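Local coordinates for thioredoxin-like protein (Bacteroides caccae ATCC 43185, PDB 4YOD), which probably acts as a thiol-disulfide oxidoreductase of the thioredoxin type, although its partner proteins and cellular role are not established, at residues I257-L262 and L271-T276; Y176-I181 and L211-I216. All coordinates share one frame; numbering follows the deposited sequence.

In the fold
Both interactions build the mixed five-strand sheet of the thioredoxin-like domain. They sit side by side, with centres about 10 Å apart. Strands 176-181 and 259-263 are antiparallel neighbours, so Y261 O meets L179 N and T259 O meets I181 N in probable hydrogen bonds. Interaction 2 is the buried part: two parallel strands, paired along their length, with almost wholly apolar side chains. Interaction 1 lies at the margin, where the hairpin ends in the outermost strand 269-272. It is partly buried and more polar, with a carboxylate, a lysine and two waters. P258 and L260 of interaction 1 also pack on F180 of interaction 2.

Interaction 1. Residues I257-L262 and L271-T276; sequences IPTLYL and LKDATT
T259 OG1 donates to D273 OD1 at 2.6 Å and comes from above the carboxylate plane, 53° out of it. A water 2.7 Å from D273 OD1 probably gives a second bond and also lies 2.6 Å from Y261 OH. The T259 hydroxyl reaches D273 because it stands anti to its own backbone N (chi1 -159°). The Y261 ring and K272 lie side by side and point the same way. K272 CG is 3.5 Å from Y261 CE2, and the extended lysine chain runs on to a salt bridge with E114. Replacing Y261 by alanine would probably leave that water without its phenol partner and the lysine chain without the ring beside it. L262 and L271 bond N to O in both directions, as an antiparallel hydrogen-bonded pair. Past it, A274 N bonds to L260 O (3.1 Å), and a second water bridges L260 N and A274 O. L260 CD1 meets T276 CG2 at 3.8 Å. P258 follows a cis peptide bond, like the cis-proline of thioredoxins, and touches C189. The hairpin borders strand 176-181, while helix 276-286 covers L260, L262 and L271.

Interaction 2. Residues Y176-I181 and L211-I216; sequences YLLLFI and LIVLSI
The F180 ring has S215 CB obliquely to one side of its plane; L260 of the adjoining strand packs from the opposite side. P258 meets the ring at CE1. CG of F180 stands anti to the backbone N (chi1 173°), which carries the ring off the strand pair toward T192, I193 and L196 of helix 187-197. The Y176 side chain meets L211 with its CB, 3.8 Å from L211 CD1; its ring leads away to Y282, L283 and H286 of helix 276-286. The same L211 CD1 also reaches L178 CB, at 4.0 Å. V213 CG2 packs on L178 CB further along. I202 of helix 200-207 touches both L178 and L211.

The two strands run parallel, with 18° between their directions. Helices 187-197 and 200-207 lie between them in the chain, a beta-alpha-beta crossover of the thioredoxin fold. F180 lies near, without touching, the C186 and C189 pair at the helix start, which is consistent with a thioredoxin-type CxxC site.

Five backbone bonds join the strands. L178 is bonded through both its N and its O: its N meets I212 O at 2.9 Å with a C=O...N angle of 170°, and its O accepts from L214 N. F180 N meets L214 O at 2.8 Å. I216 N approaches F180 O from above the carbonyl plane.

The opposite sheet face is aliphatic. I216 CG2 touches two neighbours, L179 CD1 at 3.7 Å and I181 CG1 at 3.8 Å. L179 CD1 also meets L214 CD2 at 3.9 Å. L177 CD2 reaches L214 CB. Back on the helix-covered face, the buried S215 hydroxyl bonds N238 OD1 of strand 237-240.

Interaction 1. Residues I257-L262 and L271-T276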
ATOM      1  N   ILE A 257      -3.642  10.905  -1.668  1.00 43.14           N
ATOM      2  CA  ILE A 257      -3.349  11.695  -2.864  1.00 42.86           C
ATOM      3  C   ILE A 257      -2.266  12.687  -2.423  1.00 47.43           C
ATOM      4  O   ILE A 257      -2.446  13.361  -1.410  1.00 50.82           O
ATOM      5  CB  ILE A 257      -4.590  12.332  -3.554  1.00 46.97           C
ATOM      6  CG1 ILE A 257      -5.481  11.231  -4.199  1.00 45.51           C
ATOM      7  CG2 ILE A 257      -4.159  13.364  -4.614  1.00 48.84           C
ATOM      8  CD1 ILE A 257      -6.874  11.709  -4.705  1.00 56.00           C
ATOM      9  N   PRO A 258      -1.074  12.684  -3.055  1.00 39.79           N
ATOM     10  CA  PRO A 258      -0.715  11.965  -4.283  1.00 36.77           C
ATOM     11  C   PRO A 258      -0.461  10.478  -4.080  1.00 38.19           C
ATOM     12  O   PRO A 258      -0.185  10.015  -2.968  1.00 36.83           O
ATOM     13  CB  PRO A 258       0.579  12.675  -4.729  1.00 39.63           C
ATOM     14  CG  PRO A 258       1.192  13.163  -3.440  1.00 45.59           C
ATOM     15  CD  PRO A 258       0.007  13.601  -2.624  1.00 42.22           C
ATOM     16  N   THR A 259      -0.595   9.721  -5.166  1.00 33.86           N
ATOM     17  CA  THR A 259      -0.260   8.306  -5.141  1.00 33.41           C
ATOM     18  C   THR A 259       0.378   7.952  -6.484  1.00 35.35           C
ATOM     19  O   THR A 259       0.019   8.518  -7.517  1.00 35.20           O
ATOM     20  CB  THR A 259      -1.405   7.394  -4.687  1.00 47.19           C
ATOM     21  OG1 THR A 259      -0.811   6.188  -4.251  1.00 54.84           O
ATOM     22  CG2 THR A 259      -2.438   7.109  -5.761  1.00 44.40           C
ATOM     23  N   LEU A 260       1.369   7.064  -6.444  1.00 29.66           N
ATOM     24  CA  LEU A 260       2.105   6.672  -7.642  1.00 28.22           C
ATOM     25  C   LEU A 260       2.020   5.191  -7.882  1.00 27.37           C
ATOM     26  O   LEU A 260       2.105   4.424  -6.936  1.00 23.69           O
ATOM     27  CB  LEU A 260       3.593   7.067  -7.525  1.00 28.99           C
ATOM     28  CG  LEU A 260       3.920   8.548  -7.344  1.00 34.96           C
ATOM     29  CD1 LEU A 260       5.381   8.733  -6.937  1.00 36.46           C
ATOM     30  CD2 LEU A 260       3.620   9.328  -8.601  1.00 38.11           C
ATOM     31  N   TYR A 261       1.854   4.812  -9.157  1.00 23.13           N
ATOM     32  CA  TYR A 261       1.869   3.423  -9.617  1.00 23.35           C
ATOM     33  C   TYR A 261       2.910   3.270 -10.698  1.00 27.99           C
ATOM     34  O   TYR A 261       3.075   4.173 -11.511  1.00 29.64           O
ATOM     35  CB  TYR A 261       0.509   3.008 -10.210  1.00 23.56           C
ATOM     36  CG  TYR A 261      -0.562   2.702  -9.192  1.00 26.47           C
ATOM     37  CD1 TYR A 261      -1.275   3.725  -8.572  1.00 30.00           C
ATOM     38  CD2 TYR A 261      -0.941   1.391  -8.926  1.00 26.92           C
ATOM     39  CE1 TYR A 261      -2.308   3.450  -7.673  1.00 30.08           C
ATOM     40  CE2 TYR A 261      -1.960   1.104  -8.010  1.00 27.41           C
ATOM     41  CZ  TYR A 261      -2.650   2.140  -7.404  1.00 33.22           C
ATOM     42  OH  TYR A 261      -3.614   1.873  -6.470  1.00 34.37           O
ATOM     43  N   LEU A 262       3.596   2.133 -10.721  1.00 24.77           N
ATOM     44  CA  LEU A 262       4.476   1.798 -11.838  1.00 24.21           C
ATOM     45  C   LEU A 262       3.892   0.551 -12.480  1.00 26.89           C
ATOM     46  O   LEU A 262       3.693  -0.458 -11.795  1.00 26.31           O
ATOM     47  CB  LEU A 262       5.959   1.587 -11.443  1.00 24.42           C
ATOM     48  CG  LEU A 262       6.906   1.370 -12.666  1.00 28.64           C
ATOM     49  CD1 LEU A 262       7.037   2.655 -13.510  1.00 29.02           C
ATOM     50  CD2 LEU A 262       8.284   0.891 -12.234  1.00 29.97           C
ATOM     51  N   LEU A 271       4.589  -1.650  -8.932  1.00 23.87           N
ATOM     52  CA  LEU A 271       4.654  -0.922  -7.664  1.00 24.51           C
ATOM     53  C   LEU A 271       3.324  -0.186  -7.485  1.00 26.95           C
ATOM     54  O   LEU A 271       2.812   0.395  -8.438  1.00 24.72           O
ATOM     55  CB  LEU A 271       5.852   0.062  -7.623  1.00 24.70           C
ATOM     56  CG  LEU A 271       7.259  -0.553  -7.732  1.00 31.86           C
ATOM     57  CD1 LEU A 271       8.295   0.514  -7.970  1.00 33.45           C
ATOM     58  CD2 LEU A 271       7.607  -1.392  -6.514  1.00 35.09           C
ATOM     59  N   LYS A 272       2.759  -0.273  -6.281  1.00 23.89           N
ATOM     60  CA  LYS A 272       1.467   0.280  -5.899  1.00 23.66           C
ATOM     61  C   LYS A 272       1.656   1.248  -4.759  1.00 28.79           C
ATOM     62  O   LYS A 272       2.263   0.868  -3.754  1.00 29.50           O
ATOM     63  CB  LYS A 272       0.514  -0.859  -5.488  1.00 26.55           C
ATOM     64  CG  LYS A 272      -0.852  -0.378  -4.999  1.00 31.13           C
ATOM     65  CD  LYS A 272      -1.767  -1.521  -4.645  1.00 28.53           C
ATOM     66  CE  LYS A 272      -3.196  -1.045  -4.638  1.00 27.96           C
ATOM     67  NZ  LYS A 272      -4.139  -2.182  -4.665  1.00 36.97           N
ATOM     68  N   ASP A 273       1.152   2.503  -4.907  1.00 26.61           N
ATOM     69  CA  ASP A 273       1.249   3.541  -3.866  1.00 28.27           C
ATOM     70  C   ASP A 273       2.712   3.684  -3.400  1.00 31.02           C
ATOM     71  O   ASP A 273       3.012   3.658  -2.204  1.00 31.77           O
ATOM     72  CB  ASP A 273       0.297   3.206  -2.690  1.00 31.82           C
ATOM     73  CG  ASP A 273      -1.184   3.189  -3.065  1.00 53.44           C
ATOM     74  OD1 ASP A 273      -1.535   3.706  -4.153  1.00 55.16           O
ATOM     75  OD2 ASP A 273      -1.994   2.681  -2.263  1.00 65.17           O
ATOM     76  N   ALA A 274       3.626   3.778  -4.372  1.00 29.00           N
ATOM     77  CA  ALA A 274       5.069   3.799  -4.140  1.00 29.48           C
ATOM     78  C   ALA A 274       5.620   5.183  -3.917  1.00 35.27           C
ATOM     79  O   ALA A 274       5.062   6.162  -4.406  1.00 36.20           O
ATOM     80  CB  ALA A 274       5.782   3.164  -5.324  1.00 30.07           C
ATOM     81  N   THR A 275       6.778   5.262  -3.241  1.00 32.26           N
ATOM     82  CA  THR A 275       7.479   6.534  -3.079  1.00 32.43           C
ATOM     83  C   THR A 275       8.221   6.842  -4.387  1.00 35.69           C
ATOM     84  O   THR A 275       8.436   5.929  -5.186  1.00 33.10           O
ATOM     85  CB  THR A 275       8.441   6.470  -1.905  1.00 38.42           C
ATOM     86  OG1 THR A 275       9.445   5.478  -2.174  1.00 36.66           O
ATOM     87  CG2 THR A 275       7.734   6.211  -0.567  1.00 37.21           C
ATOM     88  N   THR A 276       8.637   8.106  -4.595  1.00 34.52           N
ATOM     89  CA  THR A 276       9.439   8.481  -5.763  1.00 34.90           C
ATOM     90  C   THR A 276      10.777   7.719  -5.737  1.00 37.43           C
ATOM     91  O   THR A 276      11.257   7.315  -6.788  1.00 36.48           O
ATOM     92  CB  THR A 276       9.684  10.000  -5.844  1.00 48.01           C
ATOM     93  OG1 THR A 276      10.327  10.438  -4.646  1.00 51.90           O
ATOM     94  CG2 THR A 276       8.406  10.798  -6.094  1.00 47.56           C
TER
HETATM   95  O   HOH W   1       2.679   7.265  -3.843  1.00 49.50           O
HETATM   96  O   HOH W   2      -4.122   3.815  -4.810  1.00 35.64           O

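Interaction 2. Residues Y176-I181 and L211-I216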
ATOM      1  N   TYR A 176       7.217   0.990 -19.726  1.00 30.59           N
ATOM      2  CA  TYR A 176       6.796   1.364 -18.382  1.00 29.15           C
ATOM      3  C   TYR A 176       5.822   2.511 -18.411  1.00 32.74           C
ATOM      4  O   TYR A 176       5.931   3.420 -19.241  1.00 32.33           O
ATOM      5  CB  TYR A 176       8.001   1.748 -17.495  1.00 30.78           C
ATOM      6  CG  TYR A 176       8.976   0.619 -17.242  1.00 34.61           C
ATOM      7  CD1 TYR A 176       8.666  -0.411 -16.359  1.00 35.73           C
ATOM      8  CD2 TYR A 176      10.232   0.608 -17.841  1.00 37.49           C
ATOM      9  CE1 TYR A 176       9.557  -1.461 -16.131  1.00 36.50           C
ATOM     10  CE2 TYR A 176      11.144  -0.420 -17.594  1.00 39.45           C
ATOM     11  CZ  TYR A 176      10.797  -1.456 -16.743  1.00 44.41           C
ATOM     12  OH  TYR A 176      11.678  -2.475 -16.486  1.00 47.04           O
ATOM     13  N   LEU A 177       4.876   2.475 -17.485  1.00 29.47           N
ATOM     14  CA  LEU A 177       3.900   3.539 -17.309  1.00 30.15           C
ATOM     15  C   LEU A 177       3.904   3.957 -15.861  1.00 32.42           C
ATOM     16  O   LEU A 177       3.644   3.133 -14.978  1.00 31.26           O
ATOM     17  CB  LEU A 177       2.469   3.139 -17.753  1.00 30.92           C
ATOM     18  CG  LEU A 177       1.541   4.361 -17.889  1.00 37.97           C
ATOM     19  CD1 LEU A 177       0.815   4.379 -19.194  1.00 40.06           C
ATOM     20  CD2 LEU A 177       0.685   4.592 -16.648  1.00 38.64           C
ATOM     21  N   LEU A 178       4.192   5.238 -15.621  1.00 29.72           N
ATOM     22  CA  LEU A 178       4.177   5.836 -14.296  1.00 29.13           C
ATOM     23  C   LEU A 178       2.880   6.624 -14.172  1.00 32.48           C
ATOM     24  O   LEU A 178       2.685   7.630 -14.858  1.00 32.27           O
ATOM     25  CB  LEU A 178       5.420   6.726 -14.082  1.00 30.48           C
ATOM     26  CG  LEU A 178       5.897   6.939 -12.646  1.00 36.08           C
ATOM     27  CD1 LEU A 178       7.160   7.761 -12.657  1.00 37.12           C
ATOM     28  CD2 LEU A 178       4.857   7.662 -11.782  1.00 38.62           C
ATOM     29  N   LEU A 179       1.969   6.116 -13.344  1.00 29.31           N
ATOM     30  CA  LEU A 179       0.653   6.701 -13.112  1.00 28.55           C
ATOM     31  C   LEU A 179       0.722   7.597 -11.877  1.00 32.47           C
ATOM     32  O   LEU A 179       1.090   7.146 -10.791  1.00 31.56           O
ATOM     33  CB  LEU A 179      -0.412   5.587 -12.964  1.00 27.05           C
ATOM     34  CG  LEU A 179      -1.853   6.043 -12.742  1.00 32.84           C
ATOM     35  CD1 LEU A 179      -2.387   6.878 -13.943  1.00 34.41           C
ATOM     36  CD2 LEU A 179      -2.759   4.848 -12.452  1.00 33.26           C
ATOM     37  N   PHE A 180       0.377   8.868 -12.042  1.00 29.40           N
ATOM     38  CA  PHE A 180       0.467   9.800 -10.916  1.00 29.96           C
ATOM     39  C   PHE A 180      -0.904  10.442 -10.637  1.00 33.68           C
ATOM     40  O   PHE A 180      -1.310  11.383 -11.321  1.00 33.37           O
ATOM     41  CB  PHE A 180       1.557  10.856 -11.234  1.00 32.49           C
ATOM     42  CG  PHE A 180       1.771  12.049 -10.326  1.00 35.51           C
ATOM     43  CD1 PHE A 180       1.237  12.082  -9.041  1.00 38.91           C
ATOM     44  CD2 PHE A 180       2.563  13.116 -10.733  1.00 40.66           C
ATOM     45  CE1 PHE A 180       1.446  13.186  -8.205  1.00 41.43           C
ATOM     46  CE2 PHE A 180       2.778  14.212  -9.892  1.00 44.93           C
ATOM     47  CZ  PHE A 180       2.223  14.235  -8.632  1.00 42.43           C
ATOM     48  N   ILE A 181      -1.579   9.958  -9.600  1.00 29.34           N
ATOM     49  CA  ILE A 181      -2.885  10.480  -9.185  1.00 29.92           C
ATOM     50  C   ILE A 181      -2.606  11.720  -8.326  1.00 34.41           C
ATOM     51  O   ILE A 181      -1.936  11.608  -7.299  1.00 33.63           O
ATOM     52  CB  ILE A 181      -3.724   9.395  -8.466  1.00 32.00           C
ATOM     53  CG1 ILE A 181      -3.816   8.109  -9.348  1.00 31.47           C
ATOM     54  CG2 ILE A 181      -5.103   9.953  -8.066  1.00 32.15           C
ATOM     55  CD1 ILE A 181      -4.621   6.892  -8.810  1.00 40.01           C
ATOM     56  N   LEU A 211       9.425   5.134 -21.186  1.00 38.58           N
ATOM     57  CA  LEU A 211       8.541   5.444 -20.060  1.00 36.02           C
ATOM     58  C   LEU A 211       7.570   6.571 -20.392  1.00 40.68           C
ATOM     59  O   LEU A 211       7.972   7.595 -20.942  1.00 42.09           O
ATOM     60  CB  LEU A 211       9.405   5.842 -18.836  1.00 35.17           C
ATOM     61  CG  LEU A 211       8.727   6.488 -17.604  1.00 38.06           C
ATOM     62  CD1 LEU A 211       8.032   5.464 -16.772  1.00 34.93           C
ATOM     63  CD2 LEU A 211       9.774   7.148 -16.697  1.00 42.68           C
ATOM     64  N   ILE A 212       6.304   6.385 -20.035  1.00 36.23           N
ATOM     65  CA  ILE A 212       5.284   7.417 -20.157  1.00 36.35           C
ATOM     66  C   ILE A 212       4.855   7.794 -18.739  1.00 39.22           C
ATOM     67  O   ILE A 212       4.652   6.911 -17.897  1.00 36.50           O
ATOM     68  CB  ILE A 212       4.085   6.981 -21.063  1.00 39.86           C
ATOM     69  CG1 ILE A 212       4.481   7.038 -22.575  1.00 41.55           C
ATOM     70  CG2 ILE A 212       2.827   7.838 -20.796  1.00 40.45           C
ATOM     71  CD1 ILE A 212       3.506   6.264 -23.519  1.00 44.87           C
ATOM     72  N   VAL A 213       4.745   9.102 -18.471  1.00 36.56           N
ATOM     73  CA  VAL A 213       4.233   9.577 -17.192  1.00 34.73           C
ATOM     74  C   VAL A 213       2.812  10.128 -17.469  1.00 38.42           C
ATOM     75  O   VAL A 213       2.644  11.081 -18.236  1.00 38.91           O
ATOM     76  CB  VAL A 213       5.152  10.594 -16.473  1.00 38.25           C
ATOM     77  CG1 VAL A 213       4.522  11.041 -15.152  1.00 37.46           C
ATOM     78  CG2 VAL A 213       6.539  10.000 -16.217  1.00 37.63           C
ATOM     79  N   LEU A 214       1.808   9.486 -16.883  1.00 33.22           N
ATOM     80  CA  LEU A 214       0.415   9.879 -16.995  1.00 33.17           C
ATOM     81  C   LEU A 214      -0.056  10.442 -15.660  1.00 37.23           C
ATOM     82  O   LEU A 214      -0.146   9.706 -14.674  1.00 35.71           O
ATOM     83  CB  LEU A 214      -0.465   8.676 -17.423  1.00 32.31           C
ATOM     84  CG  LEU A 214      -1.972   8.934 -17.565  1.00 37.05           C
ATOM     85  CD1 LEU A 214      -2.272   9.863 -18.747  1.00 39.47           C
ATOM     86  CD2 LEU A 214      -2.734   7.645 -17.761  1.00 37.17           C
ATOM     87  N   SER A 215      -0.356  11.742 -15.618  1.00 35.16           N
ATOM     88  CA  SER A 215      -0.867  12.330 -14.380  1.00 34.14           C
ATOM     89  C   SER A 215      -2.374  12.399 -14.511  1.00 38.08           C
ATOM     90  O   SER A 215      -2.870  12.776 -15.576  1.00 38.30           O
ATOM     91  CB  SER A 215      -0.253  13.699 -14.112  1.00 39.32           C
ATOM     92  OG  SER A 215      -0.821  14.674 -14.968  1.00 42.68           O
ATOM     93  N   ILE A 216      -3.099  11.982 -13.472  1.00 34.62           N
ATOM     94  CA  ILE A 216      -4.552  11.978 -13.539  1.00 35.81           C
ATOM     95  C   ILE A 216      -5.159  12.666 -12.315  1.00 38.74           C
ATOM     96  O   ILE A 216      -4.850  12.338 -11.161  1.00 34.83           O
ATOM     97  CB  ILE A 216      -5.162  10.564 -13.791  1.00 37.99           C
ATOM     98  CG1 ILE A 216      -6.707  10.605 -13.911  1.00 39.45           C
ATOM     99  CG2 ILE A 216      -4.730   9.522 -12.764  1.00 39.03           C
ATOM    100  CD1 ILE A 216      -7.225  11.128 -15.235  1.00 42.16           C
TER